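PDB 3WOC: hypothetical protein from Sus scrofa, which is a prostate-derived glycoprotein lectin of boar sperm that binds heparin and is probably linked to sperm capacitation. Local coordinates for residues F104-N109 and I130-G135; H69-Y74 and G112-G117; L81-L86 and S93-L98; F14-D19 and E116-Q121; T22-I27 and I40-G45. All coordinates share one frame; numbering follows the deposited sequence.

How the interactions relate
From the N terminus, strand 12-17 pairs with a segment far along the chain: interaction 4 closes the widest loop when it meets 116-121. Within that loop lie interaction 5, the hairpin of strands 24-31 and 37-44, and later interaction 3, the hairpin of 81-88 and 93-97; the two follow in series. Interaction 2 joins 69-74 to 112-117, encloses interaction 3 and ends on the strand that interaction 4 uses, sharing Glu116 and Gly117. Interaction 1 crosses both, pairing 104-109 with 130-135. Interactions 3, 4 and 5 build within the three sheets of the beta-prism, while 1 and 2 tie two of them together.

Interaction 1 of 5, residues F104-N109 and I130-G135; sequences FFAAPN and IGFTWG. With GOL (glycerol), chain P.
Pro108 lies across the indole of Trp134, the two side chains at about a right angle. Its CD sits 3.7 Å from the centroid of the six-membered ring of Trp134 and 13° off the normal, a CH-pi contact over the face, while Pro108 CB reaches Trp134 CG at 3.7 Å. The backbone of Ala107 and the Pro108 N cover the same face. CG of Trp134 stands anti to its carbonyl carbon (chi1 -49°), which swings the indole toward 104-109. Ala106 CB fits between two aromatic neighbours: it is 3.6 Å from Phe132 CD2 and 4.1 Å from Trp134 CZ2. Farther back, the Phe104 ring crosses Phe132 at about a right angle, with CE2 of each 4.1 Å from the other, and Phe104 CZ meets Ile130 CG2.

A glycerol, probably from the crystallisation liquor, bridges the two segments. Trp134 NE1 donates to its O2 at 2.8 Å, and Phe132 N gives its O1 a longer bond of 3.3 Å. On the inner side Ile73 touches Ala106, Phe132 and Trp134, and Leu115 touches both Phe132 and Trp134. Strands 102-106 and 127-135 run 22° from parallel with axes 9.1 Å apart, so side chains rather than backbone bonds join them, as expected between two sheets packed in the beta-prism of jacalin-like lectins.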
# COMPACT_ATOMS: atom_id res chain seq x y z
N PHE A 104 13.32 -2.02 3.41
CA PHE A 104 12.73 -3.34 3.19
C PHE A 104 12.38 -3.57 1.72
O PHE A 104 12.22 -2.62 0.95
CB PHE A 104 11.51 -3.57 4.11
CG PHE A 104 10.27 -2.81 3.72
CD1 PHE A 104 9.96 -1.60 4.32
CD2 PHE A 104 9.39 -3.33 2.77
CE1 PHE A 104 8.80 -0.91 3.98
CE2 PHE A 104 8.23 -2.64 2.41
CZ PHE A 104 7.93 -1.42 3.02
N PHE A 105 12.27 -4.84 1.34
CA PHE A 105 11.89 -5.22 -0.02
C PHE A 105 10.80 -6.29 -0.01
O PHE A 105 10.96 -7.35 0.60
CB PHE A 105 13.11 -5.71 -0.81
CG PHE A 105 12.80 -6.07 -2.24
CD1 PHE A 105 12.52 -5.09 -3.19
CD2 PHE A 105 12.82 -7.41 -2.65
CE1 PHE A 105 12.24 -5.43 -4.51
CE2 PHE A 105 12.54 -7.76 -3.97
CZ PHE A 105 12.26 -6.77 -4.90
N ALA A 106 9.69 -5.99 -0.67
CA ALA A 106 8.54 -6.89 -0.73
C ALA A 106 8.37 -7.46 -2.13
O ALA A 106 8.33 -6.71 -3.11
CB ALA A 106 7.28 -6.17 -0.28
N ALA A 107 8.27 -8.78 -2.21
CA ALA A 107 8.09 -9.48 -3.47
C ALA A 107 7.34 -10.78 -3.22
O ALA A 107 7.46 -11.35 -2.13
CB ALA A 107 9.45 -9.76 -4.12
N PRO A 108 6.56 -11.26 -4.22
CA PRO A 108 5.84 -12.52 -4.07
C PRO A 108 6.79 -13.71 -3.93
O PRO A 108 7.96 -13.61 -4.29
CB PRO A 108 5.04 -12.62 -5.37
CG PRO A 108 5.77 -11.77 -6.34
CD PRO A 108 6.30 -10.64 -5.53
N ASN A 109 6.28 -14.82 -3.42
CA ASN A 109 7.07 -16.04 -3.31
C ASN A 109 7.19 -16.74 -4.65
O ASN A 109 8.20 -17.37 -4.94
CB ASN A 109 6.48 -16.99 -2.27
CG ASN A 109 7.53 -17.59 -1.36
OD1 ASN A 109 7.93 -18.75 -1.53
ND2 ASN A 109 8.01 -16.80 -0.41
N ILE A 130 3.00 -2.42 7.49
CA ILE A 130 2.40 -2.75 6.20
C ILE A 130 2.81 -4.13 5.69
O ILE A 130 3.95 -4.57 5.85
CB ILE A 130 2.67 -1.63 5.13
CG1 ILE A 130 1.71 -1.79 3.93
CG2 ILE A 130 4.15 -1.59 4.72
CD1 ILE A 130 1.52 -0.53 3.09
N GLY A 131 1.84 -4.82 5.09
CA GLY A 131 2.06 -6.13 4.50
C GLY A 131 1.33 -6.26 3.17
O GLY A 131 0.42 -5.49 2.87
N PHE A 132 1.72 -7.27 2.39
CA PHE A 132 1.25 -7.41 1.02
C PHE A 132 0.83 -8.84 0.69
O PHE A 132 1.52 -9.79 1.07
CB PHE A 132 2.32 -6.93 0.04
CG PHE A 132 2.86 -5.57 0.37
CD1 PHE A 132 2.15 -4.43 0.04
CD2 PHE A 132 4.07 -5.44 1.05
CE1 PHE A 132 2.64 -3.17 0.36
CE2 PHE A 132 4.56 -4.18 1.37
CZ PHE A 132 3.85 -3.05 1.02
N THR A 133 -0.30 -8.97 0.01
CA THR A 133 -0.78 -10.27 -0.48
C THR A 133 -0.64 -10.34 -2.00
O THR A 133 -0.97 -9.39 -2.71
CB THR A 133 -2.24 -10.56 -0.06
OG1 THR A 133 -3.14 -9.86 -0.91
CG2 THR A 133 -2.49 -10.16 1.40
N TRP A 134 -0.16 -11.48 -2.48
CA TRP A 134 0.21 -11.65 -3.88
C TRP A 134 -0.58 -12.77 -4.53
O TRP A 134 -1.04 -13.69 -3.84
CB TRP A 134 1.72 -11.93 -4.00
CG TRP A 134 2.58 -10.96 -3.23
CD1 TRP A 134 3.00 -11.09 -1.93
CD2 TRP A 134 3.14 -9.72 -3.70
NE1 TRP A 134 3.77 -10.01 -1.57
CE2 TRP A 134 3.87 -9.16 -2.64
CE3 TRP A 134 3.08 -9.04 -4.93
CZ2 TRP A 134 4.55 -7.94 -2.76
CZ3 TRP A 134 3.75 -7.83 -5.05
CH2 TRP A 134 4.48 -7.29 -3.97
N GLY A 135 -0.74 -12.70 -5.84
CA GLY A 135 -1.45 -13.75 -6.58
C GLY A 135 -1.31 -13.63 -8.09
O GLY A 135 -0.97 -12.57 -8.60
C1 GOL P . 5.50 -9.86 2.91
O1 GOL P . 4.46 -8.93 3.17
C2 GOL P . 5.47 -10.32 1.45
O2 GOL P . 5.43 -9.21 0.58
C3 GOL P . 6.69 -11.16 1.14
O3 GOL P . 6.26 -12.42 0.67

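Interaction 2 of 5, residues H69-Y74 and G112-G117; sequences HIISIY and GQVLEG
Gln113 meets Ile71 through its backbone, the carbonyl O of Gln113 lying 3.9 Å from Ile71 CG2, while its side-chain OE1 turns back to Leu110 N. Val114 follows, its CG1 lying 3.5 Å from His69 CB and also reaching the imidazole obliquely. With CG1 anti to its carbonyl carbon (chi1 -52°), Val114 sets that methyl between His69 and Ile71, touching Ile71 CG2 at 3.9 Å; the other methyl, CG2, also lies against the His69 ring.

Leu115 adds a polar link to its packing. Its N donates to Ile70 O at 2.9 Å in a nearly straight bond (165°). Its side chain lies beside that of Ile70, both pointing the same way, with Leu115 CB 3.7 Å from Ile70 CB; farther out, the Leu115 side chain crosses that of Ile73 at about a right angle, Leu115 CD1 and Ile73 CD1 4.0 Å apart. A water completes the grip, accepting from Ile70 N and donating to Leu115 O at 2.8 Å each, so the N and O of both residues at this crossing are joined directly or through one bridge. Glu116 turns its carboxylate to Lys18 instead, and with Gly117 it forms a classic beta bulge facing Thr133.

The two strands run almost perpendicular, at 88°, and belong to different sheets. Strand 70-77 is flanked by 81-88 and 102-106, and strand 114-122 by 12-17 and 127-135. Strand 127-135 also packs its side chains against the apolar side of the crossing.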
# COMPACT_ATOMS: atom_id res chain seq x y z
N HIS A 69 0.90 -4.46 -13.78
CA HIS A 69 0.74 -4.93 -12.41
C HIS A 69 1.92 -4.51 -11.53
O HIS A 69 3.01 -4.27 -12.03
CB HIS A 69 0.65 -6.45 -12.38
CG HIS A 69 -0.45 -7.02 -13.22
ND1 HIS A 69 -1.78 -6.88 -12.89
CD2 HIS A 69 -0.41 -7.75 -14.36
CE1 HIS A 69 -2.52 -7.49 -13.81
NE2 HIS A 69 -1.71 -8.03 -14.71
N ILE A 70 1.68 -4.42 -10.22
CA ILE A 70 2.76 -4.25 -9.23
C ILE A 70 3.38 -5.62 -8.98
O ILE A 70 2.67 -6.58 -8.64
CB ILE A 70 2.24 -3.68 -7.87
CG1 ILE A 70 1.31 -2.47 -8.05
CG2 ILE A 70 3.41 -3.40 -6.90
CD1 ILE A 70 1.98 -1.19 -8.52
N ILE A 71 4.70 -5.73 -9.14
CA ILE A 71 5.38 -7.01 -8.91
C ILE A 71 6.39 -7.00 -7.75
O ILE A 71 6.78 -8.07 -7.26
CB ILE A 71 5.98 -7.63 -10.21
CG1 ILE A 71 6.87 -6.62 -10.95
CG2 ILE A 71 4.88 -8.14 -11.13
CD1 ILE A 71 8.34 -6.73 -10.60
N SER A 72 6.83 -5.82 -7.33
CA SER A 72 7.68 -5.69 -6.13
C SER A 72 7.56 -4.32 -5.46
O SER A 72 7.16 -3.35 -6.09
CB SER A 72 9.15 -6.03 -6.44
OG SER A 72 9.75 -5.04 -7.26
N ILE A 73 7.91 -4.27 -4.18
CA ILE A 73 7.78 -3.04 -3.39
C ILE A 73 8.98 -2.81 -2.48
O ILE A 73 9.25 -3.59 -1.57
CB ILE A 73 6.45 -3.02 -2.57
CG1 ILE A 73 5.25 -3.08 -3.51
CG2 ILE A 73 6.38 -1.76 -1.69
CD1 ILE A 73 3.96 -3.50 -2.87
N TYR A 74 9.71 -1.73 -2.76
CA TYR A 74 10.78 -1.28 -1.88
C TYR A 74 10.25 -0.15 -1.00
O TYR A 74 9.50 0.71 -1.46
CB TYR A 74 12.00 -0.83 -2.70
CG TYR A 74 12.95 0.13 -2.00
CD1 TYR A 74 13.02 1.47 -2.40
CD2 TYR A 74 13.77 -0.29 -0.96
CE1 TYR A 74 13.88 2.36 -1.77
CE2 TYR A 74 14.64 0.60 -0.32
CZ TYR A 74 14.69 1.92 -0.74
OH TYR A 74 15.53 2.83 -0.14
N GLY A 112 5.70 -14.54 -11.22
CA GLY A 112 4.48 -14.49 -12.02
C GLY A 112 3.33 -13.86 -11.26
O GLY A 112 2.43 -13.27 -11.86
N GLN A 113 3.36 -13.99 -9.94
CA GLN A 113 2.36 -13.38 -9.06
C GLN A 113 2.50 -11.87 -9.03
O GLN A 113 3.60 -11.32 -9.24
CB GLN A 113 2.48 -13.94 -7.64
CG GLN A 113 2.06 -15.38 -7.49
CD GLN A 113 2.15 -15.86 -6.06
OE1 GLN A 113 3.11 -15.57 -5.34
NE2 GLN A 113 1.14 -16.61 -5.63
N VAL A 114 1.39 -11.20 -8.76
CA VAL A 114 1.33 -9.74 -8.72
C VAL A 114 0.58 -9.30 -7.47
O VAL A 114 -0.08 -10.11 -6.82
CB VAL A 114 0.67 -9.14 -10.00
CG1 VAL A 114 1.34 -9.69 -11.26
CG2 VAL A 114 -0.84 -9.40 -10.03
N LEU A 115 0.67 -8.01 -7.14
CA LEU A 115 -0.02 -7.46 -5.98
C LEU A 115 -1.52 -7.44 -6.22
O LEU A 115 -2.00 -6.92 -7.23
CB LEU A 115 0.49 -6.04 -5.69
CG LEU A 115 0.07 -5.36 -4.38
CD1 LEU A 115 0.83 -5.94 -3.20
CD2 LEU A 115 0.29 -3.86 -4.47
N GLU A 116 -2.27 -8.03 -5.29
CA GLU A 116 -3.73 -8.02 -5.37
C GLU A 116 -4.40 -7.63 -4.05
O GLU A 116 -5.62 -7.62 -3.95
CB GLU A 116 -4.29 -9.34 -5.94
CG GLU A 116 -3.78 -10.62 -5.29
CD GLU A 116 -4.26 -11.89 -6.00
OE1 GLU A 116 -4.42 -12.93 -5.32
OE2 GLU A 116 -4.46 -11.86 -7.24
N GLY A 117 -3.58 -7.28 -3.06
CA GLY A 117 -4.08 -6.82 -1.77
C GLY A 117 -3.02 -6.24 -0.85
O GLY A 117 -1.82 -6.40 -1.08
O HOH W 1 -0.72 -5.46 -9.27

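Interaction 3 of 5, residues L81-L86 and S93-L98; sequences LQHVTL and SASFGL
Strands 81-86 and 93-97 run antiparallel at 170° with axes 4.6 Å apart, and two hydrogen-bonded pairs, Val84 with Phe96 and Leu86 with Ala94, hold them together. The shortest of the four backbone bonds runs from Phe96 N to Val84 O, 2.7 Å; between these pairs, Thr85 CA comes within 3.3 Å of Ala94 O.

On the face of Val84, Leu86, Ala94 and Phe96 the packing is apolar. Leu86 crosses Phe96 at about a right angle and puts CD1 3.6 Å from Phe96 CE2, while Val84 CG1 stands 4.2 Å from CD2 of that ring. Ile27 and Leu62, from a neighbouring sheet, cover Leu86 and Phe96 from beyond.

Thr85 and Ser95 lie on the opposite face, Thr85 CB 3.5 Å from Ser95 OG. His83 reaches over to segment 93-98 with CG anti to its N (chi1 173°), bringing ND1 to Gly97 O at 3.2 Å. This bond is straight at the hydrogen and lies in the imidazole plane, yet it reaches the carbonyl from 68° above its plane. His83 CE1 meanwhile rests against Ser95 CB at 3.6 Å. The bond would restrict the rotation of the buried ring.

The arrangement is a beta hairpin forming one edge of a four-stranded antiparallel sheet, the 3-2-1-4 order of a Greek key in the jacalin-type beta-prism.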
# COMPACT_ATOMS: atom_id res chain seq x y z
N LEU A 81 5.52 4.26 8.54
CA LEU A 81 5.89 4.02 7.15
C LEU A 81 6.25 5.36 6.50
O LEU A 81 5.43 6.28 6.46
CB LEU A 81 4.75 3.34 6.39
CG LEU A 81 4.94 3.05 4.90
CD1 LEU A 81 6.01 1.98 4.68
CD2 LEU A 81 3.62 2.63 4.28
N GLN A 82 7.49 5.45 6.02
CA GLN A 82 8.03 6.69 5.46
C GLN A 82 7.89 6.74 3.94
O GLN A 82 7.36 7.70 3.39
CB GLN A 82 9.52 6.84 5.81
CG GLN A 82 9.82 7.18 7.26
CD GLN A 82 9.48 8.61 7.63
OE1 GLN A 82 9.27 9.47 6.77
NE2 GLN A 82 9.43 8.88 8.93
N HIS A 83 8.36 5.69 3.28
CA HIS A 83 8.53 5.69 1.84
C HIS A 83 8.11 4.36 1.24
O HIS A 83 8.35 3.30 1.81
CB HIS A 83 9.99 6.00 1.50
CG HIS A 83 10.32 5.87 0.04
ND1 HIS A 83 10.08 6.89 -0.86
CD2 HIS A 83 10.87 4.86 -0.67
CE1 HIS A 83 10.47 6.50 -2.07
NE2 HIS A 83 10.96 5.27 -1.97
N VAL A 84 7.46 4.44 0.08
CA VAL A 84 7.16 3.27 -0.74
C VAL A 84 7.44 3.59 -2.21
O VAL A 84 7.01 4.62 -2.72
CB VAL A 84 5.70 2.77 -0.50
CG1 VAL A 84 5.00 2.39 -1.79
CG2 VAL A 84 5.70 1.59 0.47
N THR A 85 8.21 2.72 -2.86
CA THR A 85 8.32 2.74 -4.32
C THR A 85 7.84 1.41 -4.91
O THR A 85 8.39 0.35 -4.62
CB THR A 85 9.73 3.12 -4.86
OG1 THR A 85 9.91 2.59 -6.18
CG2 THR A 85 10.82 2.57 -3.99
N LEU A 86 6.80 1.51 -5.73
CA LEU A 86 6.17 0.36 -6.37
C LEU A 86 6.77 0.16 -7.75
O LEU A 86 6.87 1.12 -8.52
CB LEU A 86 4.67 0.59 -6.49
CG LEU A 86 3.93 1.18 -5.29
CD1 LEU A 86 2.69 1.90 -5.77
CD2 LEU A 86 3.57 0.11 -4.28
N SER A 93 8.30 2.69 -12.20
CA SER A 93 8.33 2.79 -10.74
C SER A 93 7.70 4.11 -10.28
O SER A 93 7.76 5.11 -11.00
CB SER A 93 9.75 2.64 -10.19
OG SER A 93 10.54 3.78 -10.44
N ALA A 94 7.07 4.08 -9.11
CA ALA A 94 6.41 5.26 -8.55
C ALA A 94 6.76 5.42 -7.08
O ALA A 94 6.39 4.59 -6.25
CB ALA A 94 4.91 5.16 -8.76
N SER A 95 7.47 6.50 -6.76
CA SER A 95 7.93 6.77 -5.40
C SER A 95 6.98 7.67 -4.62
O SER A 95 6.55 8.72 -5.12
CB SER A 95 9.34 7.37 -5.42
OG SER A 95 10.30 6.40 -5.79
N PHE A 96 6.68 7.26 -3.40
CA PHE A 96 5.81 8.02 -2.49
C PHE A 96 6.51 8.16 -1.15
O PHE A 96 7.11 7.21 -0.66
CB PHE A 96 4.47 7.30 -2.29
CG PHE A 96 3.77 6.92 -3.58
CD1 PHE A 96 2.82 7.76 -4.13
CD2 PHE A 96 4.06 5.72 -4.21
CE1 PHE A 96 2.16 7.41 -5.32
CE2 PHE A 96 3.42 5.37 -5.40
CZ PHE A 96 2.47 6.21 -5.95
N GLY A 97 6.43 9.35 -0.56
CA GLY A 97 6.98 9.60 0.77
C GLY A 97 8.47 9.89 0.83
O GLY A 97 9.16 9.86 -0.19
N LEU A 98 8.96 10.16 2.04
CA LEU A 98 10.35 10.54 2.26
C LEU A 98 11.23 9.32 2.56
O LEU A 98 10.89 8.50 3.41
CB LEU A 98 10.44 11.57 3.40
CG LEU A 98 11.78 12.14 3.85
CD1 LEU A 98 12.38 13.08 2.80
CD2 LEU A 98 11.62 12.86 5.18

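Interaction 4 of 5, residues F14-D19 and E116-Q121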
# COMPACT_ATOMS: atom_id res chain seq x y z
N PHE A 14 -6.18 -2.87 9.20
CA PHE A 14 -6.94 -2.97 7.96
C PHE A 14 -6.50 -4.15 7.10
O PHE A 14 -5.37 -4.64 7.22
CB PHE A 14 -6.85 -1.65 7.16
CG PHE A 14 -5.51 -1.41 6.51
CD1 PHE A 14 -5.26 -1.86 5.21
CD2 PHE A 14 -4.51 -0.71 7.18
CE1 PHE A 14 -4.03 -1.63 4.60
CE2 PHE A 14 -3.28 -0.48 6.58
CZ PHE A 14 -3.03 -0.94 5.29
N ILE A 15 -7.41 -4.60 6.25
CA ILE A 15 -7.13 -5.60 5.22
C ILE A 15 -7.97 -5.26 3.99
O ILE A 15 -9.17 -5.01 4.08
CB ILE A 15 -7.37 -7.07 5.71
CG1 ILE A 15 -7.29 -8.09 4.56
CG2 ILE A 15 -8.70 -7.21 6.44
CD1 ILE A 15 -5.92 -8.69 4.32
N THR A 16 -7.31 -5.19 2.83
CA THR A 16 -8.01 -5.02 1.57
C THR A 16 -7.42 -5.98 0.54
O THR A 16 -6.21 -6.20 0.51
CB THR A 16 -8.01 -3.55 1.07
OG1 THR A 16 -8.59 -3.47 -0.24
CG2 THR A 16 -6.61 -2.96 1.03
N SER A 17 -8.29 -6.56 -0.28
CA SER A 17 -7.88 -7.57 -1.25
C SER A 17 -8.82 -7.62 -2.44
O SER A 17 -9.96 -7.15 -2.36
CB SER A 17 -7.80 -8.95 -0.58
OG SER A 17 -6.95 -9.81 -1.30
N LYS A 18 -8.34 -8.20 -3.54
CA LYS A 18 -9.13 -8.40 -4.76
C LYS A 18 -10.49 -8.97 -4.39
O LYS A 18 -10.59 -10.14 -3.98
CB LYS A 18 -8.38 -9.33 -5.72
CG LYS A 18 -8.80 -9.22 -7.18
CD LYS A 18 -7.89 -10.03 -8.08
CE LYS A 18 -8.16 -11.52 -7.97
NZ LYS A 18 -7.10 -12.33 -8.63
N ASP A 19 -11.52 -8.14 -4.51
CA ASP A 19 -12.88 -8.46 -4.08
C ASP A 19 -13.34 -9.82 -4.62
O ASP A 19 -13.67 -10.72 -3.85
CB ASP A 19 -13.87 -7.35 -4.49
CG ASP A 19 -13.49 -6.66 -5.81
OD1 ASP A 19 -12.93 -7.33 -6.71
OD2 ASP A 19 -13.78 -5.45 -5.95
N GLU A 116 -2.27 -8.03 -5.29
CA GLU A 116 -3.73 -8.02 -5.37
C GLU A 116 -4.40 -7.63 -4.05
O GLU A 116 -5.62 -7.62 -3.95
CB GLU A 116 -4.29 -9.34 -5.94
CG GLU A 116 -3.78 -10.62 -5.29
CD GLU A 116 -4.26 -11.89 -6.00
OE1 GLU A 116 -4.42 -12.93 -5.32
OE2 GLU A 116 -4.46 -11.86 -7.24
N GLY A 117 -3.58 -7.28 -3.06
CA GLY A 117 -4.08 -6.82 -1.77
C GLY A 117 -3.02 -6.24 -0.85
O GLY A 117 -1.82 -6.40 -1.08
N VAL A 118 -3.48 -5.56 0.20
CA VAL A 118 -2.61 -4.96 1.21
C VAL A 118 -3.27 -4.98 2.60
O VAL A 118 -4.49 -4.82 2.73
CB VAL A 118 -2.11 -3.52 0.80
CG1 VAL A 118 -3.22 -2.69 0.19
CG2 VAL A 118 -1.45 -2.78 1.96
N TYR A 119 -2.45 -5.21 3.62
CA TYR A 119 -2.91 -5.18 5.01
C TYR A 119 -1.92 -4.40 5.86
O TYR A 119 -0.77 -4.20 5.46
CB TYR A 119 -3.12 -6.61 5.55
CG TYR A 119 -1.87 -7.46 5.59
CD1 TYR A 119 -1.11 -7.58 6.75
CD2 TYR A 119 -1.44 -8.16 4.45
CE1 TYR A 119 0.03 -8.36 6.79
CE2 TYR A 119 -0.29 -8.94 4.48
CZ TYR A 119 0.44 -9.04 5.66
OH TYR A 119 1.58 -9.80 5.69
N GLY A 120 -2.35 -3.96 7.03
CA GLY A 120 -1.46 -3.21 7.89
C GLY A 120 -2.03 -2.65 9.17
O GLY A 120 -3.18 -2.91 9.54
N GLN A 121 -1.18 -1.88 9.84
CA GLN A 121 -1.47 -1.26 11.12
C GLN A 121 -1.30 0.25 10.97
O GLN A 121 -0.35 0.71 10.33
CB GLN A 121 -0.48 -1.81 12.17
CG GLN A 121 -0.65 -1.26 13.58
CD GLN A 121 0.53 -1.61 14.47
OE1 GLN A 121 0.39 -2.36 15.44
NE2 GLN A 121 1.70 -1.08 14.14
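Phe14 lays its ring flat against the backbone of strand 116-121, with Gly120 N 3.5 Å above the ring plane and over its centre. Its CG sits between the backbone N and carbonyl carbon (chi1 73°), which folds the ring back across the neighbouring strand; Gly120, having no side chain, leaves the place the ring takes, and Phe14 CE2 comes to 3.5 Å from Gly120 CA. On the same buried face Phe14 CE1 meets Val118 CG2 at 3.9 Å. Thr16 and Val118 lie side by side, pointing the same way, with Thr16 CG2 3.5 Å from Val118 CG1. The other branch of Thr16, OG1, is bonded to Tyr44 OH, and the ring of Tyr52 meets that of Phe14 with the planes nearly parallel.

The opposite face, with Ile15, Ser17 and Tyr119, is largely solvent-exposed and looser. Ile15 CD1 touches Tyr119 at CB, 3.7 Å away, while the phenol ring leads off from the strand pair. Beyond the end of strand 12-17, Lys18 NZ makes a salt bridge of 3.0 Å with Glu116 OE2, reaching the oxygen from 46° above the carboxylate plane, and Lys18 N donates to Glu116 O at 2.8 Å.

Five backbone bonds thus carry the antiparallel pair. The chemistry divides it: the apolar face is the one turned into the fold, and the ion pair lies at the partly exposed end, where Lys18 and Glu116 also share a backbone bond.

Interaction 5 of 5, residues T22-I27 and I40-G45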
# COMPACT_ATOMS: atom_id res chain seq x y z
N THR A 22 -12.04 -7.40 -10.80
CA THR A 22 -10.77 -7.03 -11.41
C THR A 22 -9.71 -6.78 -10.34
O THR A 22 -10.02 -6.33 -9.23
CB THR A 22 -10.93 -5.79 -12.32
OG1 THR A 22 -12.12 -5.93 -13.11
CG2 THR A 22 -9.72 -5.62 -13.25
N GLY A 23 -8.46 -7.08 -10.68
CA GLY A 23 -7.32 -6.83 -9.81
C GLY A 23 -6.98 -5.36 -9.74
O GLY A 23 -7.70 -4.52 -10.28
N ILE A 24 -5.86 -5.06 -9.07
CA ILE A 24 -5.42 -3.69 -8.82
C ILE A 24 -5.12 -2.95 -10.12
O ILE A 24 -4.33 -3.43 -10.95
CB ILE A 24 -4.19 -3.66 -7.87
CG1 ILE A 24 -4.53 -4.33 -6.53
CG2 ILE A 24 -3.67 -2.22 -7.68
CD1 ILE A 24 -3.41 -4.34 -5.51
N THR A 25 -5.75 -1.80 -10.28
CA THR A 25 -5.59 -0.96 -11.47
C THR A 25 -4.98 0.40 -11.12
O THR A 25 -4.64 1.18 -12.01
CB THR A 25 -6.95 -0.74 -12.18
OG1 THR A 25 -7.89 -0.17 -11.25
CG2 THR A 25 -7.50 -2.05 -12.72
N GLY A 26 -4.84 0.67 -9.83
CA GLY A 26 -4.30 1.93 -9.35
C GLY A 26 -4.03 1.92 -7.86
O GLY A 26 -4.52 1.06 -7.13
N ILE A 27 -3.25 2.90 -7.41
CA ILE A 27 -2.86 3.00 -6.01
C ILE A 27 -2.81 4.48 -5.59
O ILE A 27 -2.24 5.31 -6.29
CB ILE A 27 -1.51 2.28 -5.75
CG1 ILE A 27 -1.49 1.57 -4.38
CG2 ILE A 27 -0.32 3.20 -6.00
CD1 ILE A 27 -1.31 2.48 -3.17
N ILE A 40 -3.51 4.64 2.71
CA ILE A 40 -3.54 4.21 1.31
C ILE A 40 -4.95 3.90 0.82
O ILE A 40 -5.89 3.74 1.60
CB ILE A 40 -2.57 3.02 0.96
CG1 ILE A 40 -3.12 1.67 1.44
CG2 ILE A 40 -1.13 3.32 1.40
CD1 ILE A 40 -2.58 1.18 2.76
N GLN A 41 -5.08 3.84 -0.50
CA GLN A 41 -6.32 3.47 -1.15
C GLN A 41 -5.95 2.71 -2.42
O GLN A 41 -5.02 3.09 -3.14
CB GLN A 41 -7.13 4.72 -1.48
CG GLN A 41 -8.64 4.50 -1.48
CD GLN A 41 -9.44 5.80 -1.49
OE1 GLN A 41 -8.88 6.89 -1.34
NE2 GLN A 41 -10.75 5.68 -1.64
N VAL A 42 -6.66 1.62 -2.68
CA VAL A 42 -6.38 0.77 -3.82
C VAL A 42 -7.61 0.70 -4.73
O VAL A 42 -8.73 0.55 -4.25
CB VAL A 42 -5.88 -0.64 -3.37
CG1 VAL A 42 -6.73 -1.20 -2.25
CG2 VAL A 42 -5.81 -1.63 -4.53
N ARG A 43 -7.40 0.84 -6.04
CA ARG A 43 -8.50 0.75 -7.00
C ARG A 43 -8.59 -0.63 -7.64
O ARG A 43 -7.62 -1.10 -8.25
CB ARG A 43 -8.39 1.82 -8.08
CG ARG A 43 -9.67 2.01 -8.90
CD ARG A 43 -9.48 3.06 -9.98
NE ARG A 43 -8.43 2.69 -10.92
CZ ARG A 43 -8.17 3.33 -12.06
NH1 ARG A 43 -8.90 4.39 -12.41
NH2 ARG A 43 -7.19 2.91 -12.84
N TYR A 44 -9.74 -1.27 -7.48
CA TYR A 44 -10.03 -2.56 -8.10
C TYR A 44 -11.01 -2.33 -9.24
O TYR A 44 -12.16 -1.92 -9.01
CB TYR A 44 -10.63 -3.54 -7.08
CG TYR A 44 -9.77 -3.79 -5.85
CD1 TYR A 44 -8.69 -4.67 -5.90
CD2 TYR A 44 -10.06 -3.16 -4.64
CE1 TYR A 44 -7.91 -4.91 -4.77
CE2 TYR A 44 -9.28 -3.40 -3.51
CZ TYR A 44 -8.21 -4.28 -3.58
OH TYR A 44 -7.44 -4.51 -2.46
N GLY A 45 -10.57 -2.60 -10.46
CA GLY A 45 -11.33 -2.24 -11.65
C GLY A 45 -11.40 -0.73 -11.80
O GLY A 45 -10.39 -0.09 -12.10
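Ile24 and Val42 meet at the apolar centre of this beta hairpin, formed by strands 24-31 and 37-44 of a jacalin-type beta-prism. Their side chains cross at about a right angle, Ile24 CG1 lying 3.6 Å from Val42 CG2. Tyr44 runs alongside Ile24, its CE1 3.9 Å from Ile24 CG1, while Val42 CG2 rests over the rim of one face of its ring, whose OH leads to Thr16 in another sheet. Ile27 extends the apolar row toward Ile40 and packs on Leu62 of strand 58-63.

Outward, the backbone takes over. Thr25 N donates to Arg43 O at 2.8 Å in an almost straight bond (173°), and Arg43 N returns one to Gly26 O.

At the polar edge Arg43, crossing Thr25 at about a right angle, grips it side-on with two nitrogens. The bend at chi3 (61°) turns the guanidinium back over Thr25, so that NH2 reaches Thr25 O at 3.2 Å from well above the carbonyl plane. NE donates to Thr25 OG1 at 2.9 Å. That hydroxyl therefore accepts from the arginine while donating its own hydrogen bond to Gly45 O, with Thr25 OG1 and Gly45 O 2.6 Å apart.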